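Local structure of beta-lactamase domain protein (Burkholderia ambifaria, 5I0P) at residues L55-I60 against D91-L96; V100-P105 against P215-L220; L192-A197 against V207-G212. The protein binds two zinc ions through a metallo-beta-lactamase fold and is probably a hydrolase, although its natural substrate is not assigned. All blocks are in the same frame, centred on the assembly; numbering follows the deposited sequence.

Contact 1 of 3, residues L55-I60 against D91-L96; sequences LLRDEI and DGLPVL
Ile60 and Leu96 mark the nearest approach of the two backbones, with 7.1 Å between their CA atoms. The directions 57-60 and 93-96 differ by 59°, and no hydrogen bond joins the segments. The reason lies in the sheet order: strand 63-69 runs between strands 50-60 and 95-99, so side chains must make the contact.

Leu96 is the main apolar wedge. Its extended chain sets CD1 against the backbone from Asp58 to Ile60, 3.7 Å from Ile60 N, while Ile60 CD1 rests 3.7 Å from Leu96 CB as the two side chains run antiparallel alongside each other. Leucine and isoleucine suit this place because their methyl groups pack against a main chain without needing polar partners. Further along, Leu93 meets Arg57 at about a right angle. Arg57 is bent at chi2 (59°), which lays the guanidinium over Leu93 so that CD1 sits 3.2 Å from its plane, nearer its edge than its centre. Buried Asp58 has other duties: OD1 accepts from Glu59 N (2.7 Å) and from Gly201 N, and OD2 salt-bridges Arg97 and hydrogen-bonds Thr67 OG1.

The cross-contact chemistry is therefore almost wholly van der Waals. Leu93 uses a face of the guanidinium, which has no N-H to give, so Arg57 can keep its in-plane donors for polar surroundings while the flat face of its guanidinium packs on the leucine methyl.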
loop_
_atom_site.group_PDB
_atom_site.type_symbol
_atom_site.label_atom_id
_atom_site.label_comp_id
_atom_site.label_asym_id
_atom_site.label_seq_id
_atom_site.Cartn_x
_atom_site.Cartn_y
_atom_site.Cartn_z
ATOM N N LEU A 55 4.811 -7.315 13.595
ATOM C CA LEU A 55 5.788 -7.221 14.673
ATOM C C LEU A 55 6.878 -8.249 14.389
ATOM O O LEU A 55 6.590 -9.454 14.332
ATOM C CB LEU A 55 5.162 -7.514 16.026
ATOM C CG LEU A 55 4.546 -6.446 16.909
ATOM C CD1 LEU A 55 3.942 -7.128 18.155
ATOM C CD2 LEU A 55 5.548 -5.395 17.301
ATOM N N LEU A 56 8.114 -7.781 14.182
ATOM C CA LEU A 56 9.230 -8.659 13.869
ATOM C C LEU A 56 10.206 -8.700 15.036
ATOM O O LEU A 56 10.738 -7.665 15.440
ATOM C CB LEU A 56 9.925 -8.196 12.606
ATOM C CG LEU A 56 9.060 -7.960 11.376
ATOM C CD1 LEU A 56 9.973 -7.614 10.208
ATOM C CD2 LEU A 56 8.245 -9.178 11.068
ATOM N N ARG A 57 10.427 -9.892 15.585
ATOM C CA ARG A 57 11.434 -10.068 16.618
ATOM C C ARG A 57 12.816 -9.679 16.092
ATOM O O ARG A 57 13.237 -10.113 15.015
ATOM C CB ARG A 57 11.424 -11.513 17.087
ATOM C CG ARG A 57 12.327 -11.739 18.248
ATOM C CD ARG A 57 11.919 -10.870 19.399
ATOM N NE ARG A 57 12.577 -11.319 20.621
ATOM C CZ ARG A 57 13.846 -11.065 20.927
ATOM N NH1 ARG A 57 14.588 -10.348 20.089
ATOM N NH2 ARG A 57 14.375 -11.519 22.065
ATOM N N ASP A 58 13.543 -8.887 16.870
ATOM C CA ASP A 58 14.729 -8.244 16.337
ATOM C C ASP A 58 15.747 -7.997 17.455
ATOM O O ASP A 58 15.474 -8.205 18.637
ATOM C CB ASP A 58 14.347 -6.945 15.611
ATOM C CG ASP A 58 15.409 -6.501 14.619
ATOM O OD1 ASP A 58 16.422 -7.221 14.479
ATOM O OD2 ASP A 58 15.236 -5.433 13.996
ATOM N N GLU A 59 16.951 -7.600 17.054
ATOM C CA GLU A 59 18.000 -7.216 17.994
ATOM C C GLU A 59 18.925 -6.233 17.285
ATOM O O GLU A 59 19.460 -6.555 16.221
ATOM C CB GLU A 59 18.767 -8.455 18.509
ATOM C CG GLU A 59 19.958 -8.106 19.381
ATOM C CD GLU A 59 20.729 -9.312 19.811
ATOM O OE1 GLU A 59 21.764 -9.124 20.471
ATOM O OE2 GLU A 59 20.348 -10.441 19.443
ATOM N N ILE A 60 19.103 -5.038 17.855
ATOM C CA ILE A 60 19.932 -3.991 17.247
ATOM C C ILE A 60 20.953 -3.499 18.268
ATOM O O ILE A 60 20.580 -2.967 19.325
ATOM C CB ILE A 60 19.099 -2.803 16.731
ATOM C CG1 ILE A 60 18.088 -3.244 15.684
ATOM C CG2 ILE A 60 20.005 -1.754 16.121
ATOM C CD1 ILE A 60 17.230 -2.125 15.235
ATOM N N ASP A 91 6.748 -9.315 25.141
ATOM C CA ASP A 91 7.640 -10.050 26.045
ATOM C C ASP A 91 8.435 -9.095 26.922
ATOM O O ASP A 91 9.546 -9.413 27.360
ATOM C CB ASP A 91 8.584 -10.990 25.279
ATOM C CG ASP A 91 7.851 -11.895 24.278
ATOM O OD1 ASP A 91 6.625 -12.096 24.436
ATOM O OD2 ASP A 91 8.500 -12.413 23.336
ATOM N N GLY A 92 7.879 -7.910 27.176
ATOM C CA GLY A 92 8.628 -6.910 27.906
ATOM C C GLY A 92 9.807 -6.290 27.174
ATOM O O GLY A 92 10.627 -5.629 27.813
ATOM N N LEU A 93 9.949 -6.506 25.870
ATOM C CA LEU A 93 11.033 -5.904 25.106
ATOM C C LEU A 93 10.579 -4.601 24.464
ATOM O O LEU A 93 9.390 -4.396 24.211
ATOM C CB LEU A 93 11.512 -6.866 24.017
ATOM C CG LEU A 93 11.839 -8.291 24.434
ATOM C CD1 LEU A 93 12.470 -9.043 23.264
ATOM C CD2 LEU A 93 12.761 -8.239 25.629
ATOM N N PRO A 94 11.502 -3.696 24.172
ATOM C CA PRO A 94 11.116 -2.457 23.491
ATOM C C PRO A 94 10.972 -2.652 21.991
ATOM O O PRO A 94 11.472 -3.607 21.397
ATOM C CB PRO A 94 12.273 -1.506 23.811
ATOM C CG PRO A 94 13.453 -2.428 23.891
ATOM C CD PRO A 94 12.940 -3.705 24.529
ATOM N N VAL A 95 10.241 -1.718 21.389
ATOM C CA VAL A 95 10.318 -1.504 19.954
ATOM C C VAL A 95 11.634 -0.799 19.630
ATOM O O VAL A 95 12.041 0.143 20.324
ATOM C CB VAL A 95 9.098 -0.700 19.483
ATOM C CG1 VAL A 95 9.339 -0.134 18.117
ATOM C CG2 VAL A 95 7.869 -1.581 19.493
ATOM N N LEU A 96 12.331 -1.290 18.599
ATOM C CA LEU A 96 13.652 -0.793 18.216
ATOM C C LEU A 96 13.606 0.217 17.074
ATOM O O LEU A 96 14.519 1.039 16.952
ATOM C CB LEU A 96 14.574 -1.965 17.832
ATOM C CG LEU A 96 14.731 -3.044 18.913
ATOM C CD1 LEU A 96 15.561 -4.257 18.455
ATOM C CD2 LEU A 96 15.341 -2.410 20.148
#

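Contact 2 of 3, residues V100-P105 against P215-L220; sequences VTHCHP and PEHCAL. With ZN (zinc ion), chain E.
Thr101 and His102 meet His217 and Cys218 in a buried contact that joins the two halves of the fold: the metal-binding loop that follows strand 95-99 of one sheet is fastened to the start of strand 217-222 of the other. The fastening is a single backbone hydrogen bond, Cys218 N to Thr101 O (2.7 Å), nearly straight at 166° and in the carbonyl plane. Cys218 CB lies 3.5 Å from the same Thr101 O, and Thr101 CG2 in turn lies 3.2 Å from Cys218 O.

The side chains centre on two imidazoles. His217 brings CD2 over one face of the His102 ring, 3.1 Å above its plane and toward the rim. With centroids 4.5 Å apart and planes at 41°, the rings are inclined to each other, in neither a parallel nor a perpendicular arrangement. Within the loop, His102 ND1 donates to Thr101 OG1 (2.9 Å). Threonine can do this because its hydroxyl takes the crowded position between backbone N and carbonyl carbon (chi1 57°), at the rim of the imidazole. With ND1 so engaged, NE2 at the far side of the ring binds zinc at 2.4 Å. His104 reaches the same ion through its other nitrogen, ND1, at 2.1 Å, and His213 and Asp232 complete the site.

These histidines open the HxHxDH motif of the metallo-beta-lactamase superfamily, continued by Asp106 and His107 at the second zinc. His217 binds neither ion; its NE2 accepts from the backbone N of Asp232, the ligand shared by both metals. The contact thus supplies a second shell: Thr101, with the zinc at NE2, limits the rotation of the His102 ring, and His217 packs against one ligand while anchoring the main chain of another.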
loop_
_atom_site.group_PDB
_atom_site.type_symbol
_atom_site.label_atom_id
_atom_site.label_comp_id
_atom_site.label_asym_id
_atom_site.label_seq_id
_atom_site.Cartn_x
_atom_site.Cartn_y
_atom_site.Cartn_z
ATOM N N VAL A 100 7.935 1.614 7.647
ATOM C CA VAL A 100 6.667 1.924 6.986
ATOM C C VAL A 100 6.747 1.624 5.485
ATOM O O VAL A 100 7.662 2.092 4.797
ATOM C CB VAL A 100 6.250 3.384 7.234
ATOM C CG1 VAL A 100 5.069 3.763 6.329
ATOM C CG2 VAL A 100 5.905 3.552 8.706
ATOM N N THR A 101 5.772 0.869 4.975
ATOM C CA THR A 101 5.811 0.469 3.574
ATOM C C THR A 101 5.580 1.648 2.624
ATOM O O THR A 101 6.185 1.718 1.543
ATOM C CB THR A 101 4.778 -0.646 3.318
ATOM O OG1 THR A 101 3.462 -0.218 3.700
ATOM C CG2 THR A 101 5.126 -1.902 4.057
ATOM N N HIS A 102 4.683 2.555 2.982
ATOM C CA HIS A 102 4.318 3.632 2.090
ATOM C C HIS A 102 3.425 4.580 2.879
ATOM O O HIS A 102 3.014 4.269 4.001
ATOM C CB HIS A 102 3.654 3.117 0.800
ATOM C CG HIS A 102 2.291 2.500 0.968
ATOM N ND1 HIS A 102 2.071 1.308 1.631
ATOM C CD2 HIS A 102 1.080 2.898 0.510
ATOM C CE1 HIS A 102 0.790 1.002 1.577
ATOM N NE2 HIS A 102 0.169 1.953 0.904
ATOM N N CYS A 103 3.143 5.754 2.295
ATOM C CA CYS A 103 2.659 6.878 3.091
ATOM C C CYS A 103 1.143 6.938 3.244
ATOM O O CYS A 103 0.639 7.907 3.839
ATOM C CB CYS A 103 3.150 8.208 2.497
ATOM S SG CYS A 103 2.399 8.631 0.900
ATOM N N HIS A 104 0.397 5.964 2.723
ATOM C CA HIS A 104 -1.055 6.025 2.899
ATOM C C HIS A 104 -1.406 5.975 4.384
ATOM O O HIS A 104 -0.721 5.315 5.190
ATOM C CB HIS A 104 -1.761 4.914 2.124
ATOM C CG HIS A 104 -1.702 5.125 0.642
ATOM N ND1 HIS A 104 -1.819 4.103 -0.272
ATOM C CD2 HIS A 104 -1.475 6.245 -0.080
ATOM C CE1 HIS A 104 -1.682 4.586 -1.493
ATOM N NE2 HIS A 104 -1.475 5.883 -1.405
ATOM N N PRO A 105 -2.466 6.687 4.769
ATOM C CA PRO A 105 -2.705 6.971 6.197
ATOM C C PRO A 105 -2.844 5.719 7.076
ATOM O O PRO A 105 -2.454 5.749 8.258
ATOM C CB PRO A 105 -4.011 7.772 6.171
ATOM C CG PRO A 105 -4.147 8.221 4.799
ATOM C CD PRO A 105 -3.522 7.228 3.911
ATOM N N PRO A 215 4.298 6.705 -4.292
ATOM C CA PRO A 215 5.558 7.157 -4.904
ATOM C C PRO A 215 6.614 6.077 -5.051
ATOM O O PRO A 215 7.209 5.927 -6.134
ATOM C CB PRO A 215 6.030 8.252 -3.933
ATOM C CG PRO A 215 4.828 8.801 -3.372
ATOM C CD PRO A 215 3.851 7.661 -3.262
ATOM N N GLU A 216 6.855 5.315 -3.982
ATOM C CA GLU A 216 8.003 4.427 -3.898
ATOM C C GLU A 216 7.727 3.383 -2.825
ATOM O O GLU A 216 8.314 3.425 -1.732
ATOM C CB GLU A 216 9.279 5.223 -3.587
ATOM C CG GLU A 216 10.565 4.415 -3.747
ATOM C CD GLU A 216 11.842 5.148 -3.237
ATOM O OE1 GLU A 216 11.803 6.356 -2.878
ATOM O OE2 GLU A 216 12.906 4.504 -3.218
ATOM N N HIS A 217 6.826 2.456 -3.138
ATOM C CA HIS A 217 6.264 1.549 -2.141
ATOM C C HIS A 217 7.294 0.518 -1.707
ATOM O O HIS A 217 7.955 -0.109 -2.543
ATOM C CB HIS A 217 5.029 0.868 -2.720
ATOM C CG HIS A 217 4.388 -0.114 -1.789
ATOM N ND1 HIS A 217 4.915 -1.371 -1.555
ATOM C CD2 HIS A 217 3.255 -0.034 -1.049
ATOM C CE1 HIS A 217 4.147 -2.009 -0.690
ATOM N NE2 HIS A 217 3.121 -1.229 -0.385
ATOM N N CYS A 218 7.446 0.333 -0.403
ATOM C CA CYS A 218 8.465 -0.582 0.116
ATOM C C CYS A 218 7.793 -1.884 0.526
ATOM O O CYS A 218 7.045 -1.916 1.501
ATOM C CB CYS A 218 9.237 0.011 1.302
ATOM S SG CYS A 218 10.306 -1.233 2.116
ATOM N N ALA A 219 8.041 -2.938 -0.237
ATOM C CA ALA A 219 7.749 -4.304 0.172
ATOM C C ALA A 219 9.062 -4.941 0.615
ATOM O O ALA A 219 10.149 -4.522 0.196
ATOM C CB ALA A 219 7.107 -5.119 -0.945
ATOM N N LEU A 220 8.963 -5.899 1.525
ATOM C CA LEU A 220 10.136 -6.528 2.102
ATOM C C LEU A 220 10.138 -7.999 1.748
ATOM O O LEU A 220 9.175 -8.710 2.060
ATOM C CB LEU A 220 10.153 -6.333 3.624
ATOM C CG LEU A 220 10.220 -4.860 4.042
ATOM C CD1 LEU A 220 9.987 -4.773 5.501
ATOM C CD2 LEU A 220 11.578 -4.208 3.624
HETATM ZN ZN ZN E . -2.135 2.104 0.189
#

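Contact 3 of 3, residues L192-A197 against V207-G212; sequences LREGDA and VVTGYG
Gly195 and Asp196 bond to both the N-H and the carbonyl of Val207. Gly195 N donates to Val207 O (3.0 Å), and Val207 N returns a bond to Asp196 O (2.8 Å). The 192-197 side is shaped by a type II beta turn from Arg193 to Asp196, closed by Asp196 N to Arg193 O. Glycine suits its third position, where phi is positive (84°) and a CB would press on the preceding carbonyl. Asp196 braces the same turn by taking the Arg193 N-H on OD2, from above the carboxylate plane.

The side-chain hydrogen bonds come from Glu194. One oxygen, OE1, accepts both Thr209 N (2.8 Å), which meets it nearly along its C-O axis, and Thr209 OG1 (2.7 Å), which comes in on the anti side, tilted out of the carboxylate plane. A chi1 of 59° sets OG1 beside its own N, letting hydroxyl and amide converge on one oxygen. The other oxygen, OE2, takes a water that also donates to Val207 O, and forms a salt bridge with Arg263; this well-paired carboxylate is probably favoured in its charged form.

Apolar packing pairs Val207 CG2 with Asp196 CB (3.9 Å) and Leu192 CD2, and Glu194 CB with Thr209 CG2 (3.6 Å). Compact, branched Val207 also sets CB and CG1 each 3.2 Å from Arg193 O, packed against the turn.

The whole is a turn-mediated passage between sheets: the chain leaves strand 190-192, at the edge of one, and enters 197-200, the edge strand of the other and hairpin partner of 203-210, as suits the alpha-beta/beta-alpha sandwich of metallo-beta-lactamases.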
loop_
_atom_site.group_PDB
_atom_site.type_symbol
_atom_site.label_atom_id
_atom_site.label_comp_id
_atom_site.label_asym_id
_atom_site.label_seq_id
_atom_site.Cartn_x
_atom_site.Cartn_y
_atom_site.Cartn_z
ATOM N N LEU A 192 15.127 3.982 3.316
ATOM C CA LEU A 192 15.141 2.685 2.651
ATOM C C LEU A 192 15.181 2.883 1.146
ATOM O O LEU A 192 14.494 3.757 0.607
ATOM C CB LEU A 192 13.887 1.885 2.990
ATOM C CG LEU A 192 13.639 1.508 4.442
ATOM C CD1 LEU A 192 12.152 1.063 4.602
ATOM C CD2 LEU A 192 14.627 0.424 4.896
ATOM N N ARG A 193 15.970 2.062 0.466
ATOM C CA ARG A 193 16.062 2.132 -0.984
ATOM C C ARG A 193 15.972 0.753 -1.618
ATOM O O ARG A 193 16.311 -0.270 -1.016
ATOM C CB ARG A 193 17.359 2.809 -1.448
ATOM C CG ARG A 193 17.466 4.275 -1.111
ATOM C CD ARG A 193 18.751 4.922 -1.673
ATOM N NE ARG A 193 18.832 4.841 -3.130
ATOM C CZ ARG A 193 19.773 4.167 -3.779
ATOM N NH1 ARG A 193 20.714 3.519 -3.105
ATOM N NH2 ARG A 193 19.772 4.142 -5.107
ATOM N N GLU A 194 15.574 0.773 -2.884
ATOM C CA GLU A 194 15.511 -0.428 -3.698
ATOM C C GLU A 194 16.776 -1.263 -3.579
ATOM O O GLU A 194 17.882 -0.782 -3.829
ATOM C CB GLU A 194 15.290 -0.034 -5.165
ATOM C CG GLU A 194 15.571 -1.183 -6.107
ATOM C CD GLU A 194 14.577 -2.305 -5.919
ATOM O OE1 GLU A 194 13.437 -2.002 -5.499
ATOM O OE2 GLU A 194 14.941 -3.481 -6.160
ATOM N N GLY A 195 16.607 -2.531 -3.275
ATOM C CA GLY A 195 17.727 -3.438 -3.178
ATOM C C GLY A 195 18.447 -3.441 -1.845
ATOM O O GLY A 195 19.400 -4.201 -1.684
ATOM N N ASP A 196 18.065 -2.589 -0.903
ATOM C CA ASP A 196 18.702 -2.636 0.411
ATOM C C ASP A 196 18.454 -3.975 1.075
ATOM O O ASP A 196 17.401 -4.601 0.898
ATOM C CB ASP A 196 18.186 -1.533 1.329
ATOM C CG ASP A 196 18.690 -0.175 0.937
ATOM O OD1 ASP A 196 19.545 -0.107 0.028
ATOM O OD2 ASP A 196 18.236 0.818 1.539
ATOM N N ALA A 197 19.451 -4.417 1.805
ATOM C CA ALA A 197 19.372 -5.596 2.645
ATOM C C ALA A 197 19.148 -5.106 4.059
ATOM O O ALA A 197 19.994 -4.404 4.605
ATOM C CB ALA A 197 20.671 -6.391 2.553
ATOM N N VAL A 207 14.675 -4.883 0.256
ATOM C CA VAL A 207 13.692 -3.885 -0.147
ATOM C C VAL A 207 13.316 -4.092 -1.603
ATOM O O VAL A 207 14.184 -4.132 -2.484
ATOM C CB VAL A 207 14.224 -2.464 0.054
ATOM C CG1 VAL A 207 13.305 -1.446 -0.682
ATOM C CG2 VAL A 207 14.306 -2.125 1.544
ATOM N N VAL A 208 12.019 -4.224 -1.866
ATOM C CA VAL A 208 11.492 -4.336 -3.220
ATOM C C VAL A 208 10.517 -3.178 -3.427
ATOM O O VAL A 208 9.466 -3.110 -2.770
ATOM C CB VAL A 208 10.839 -5.704 -3.468
ATOM C CG1 VAL A 208 10.237 -5.763 -4.874
ATOM C CG2 VAL A 208 11.885 -6.814 -3.278
ATOM N N THR A 209 10.899 -2.223 -4.281
ATOM C CA THR A 209 10.077 -1.031 -4.492
ATOM C C THR A 209 9.020 -1.302 -5.551
ATOM O O THR A 209 9.286 -1.974 -6.548
ATOM C CB THR A 209 10.911 0.160 -4.940
ATOM O OG1 THR A 209 11.588 -0.185 -6.150
ATOM C CG2 THR A 209 11.935 0.479 -3.908
ATOM N N GLY A 210 7.852 -0.714 -5.351
ATOM C CA GLY A 210 6.760 -0.834 -6.295
ATOM C C GLY A 210 6.219 0.543 -6.618
ATOM O O GLY A 210 6.354 1.477 -5.841
ATOM N N TYR A 211 5.646 0.673 -7.810
ATOM C CA TYR A 211 5.226 1.982 -8.293
ATOM C C TYR A 211 3.783 1.915 -8.777
ATOM O O TYR A 211 3.243 0.840 -9.030
ATOM C CB TYR A 211 6.179 2.472 -9.395
ATOM C CG TYR A 211 7.608 2.541 -8.911
ATOM C CD1 TYR A 211 8.076 3.663 -8.235
ATOM C CD2 TYR A 211 8.466 1.475 -9.081
ATOM C CE1 TYR A 211 9.380 3.723 -7.749
ATOM C CE2 TYR A 211 9.752 1.514 -8.604
ATOM C CZ TYR A 211 10.211 2.645 -7.939
ATOM O OH TYR A 211 11.503 2.680 -7.464
ATOM N N GLY A 212 3.149 3.076 -8.910
ATOM C CA GLY A 212 1.798 3.103 -9.427
ATOM C C GLY A 212 0.720 3.236 -8.375
ATOM O O GLY A 212 -0.299 3.892 -8.608
HETATM O O HOH W 1 15.139 -5.916 -4.530
#

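Overall arrangement
Contact 1 lies at the surface, far from the metals, whereas contact 2 is buried near the middle of the chain and contact 3, partly buried, adjoins it. Contacts 2 and 3 share a sheet: strands 203-210 and 217-222 are neighbours, probably hydrogen-bonded through Ala219 O with Val208 N and His217 O with Gly210 N, and Cys218 SG packs on Leu192. Contact 1 belongs to the other sheet, whose strand 95-99 runs on directly into the zinc-binding loop of contact 2. Chemistry follows place: apolar packing across an intervening strand at the periphery, hydrogen bonds and a paired carboxylate at the sheet-to-sheet passage, and metal coordination with second-shell support at the centre.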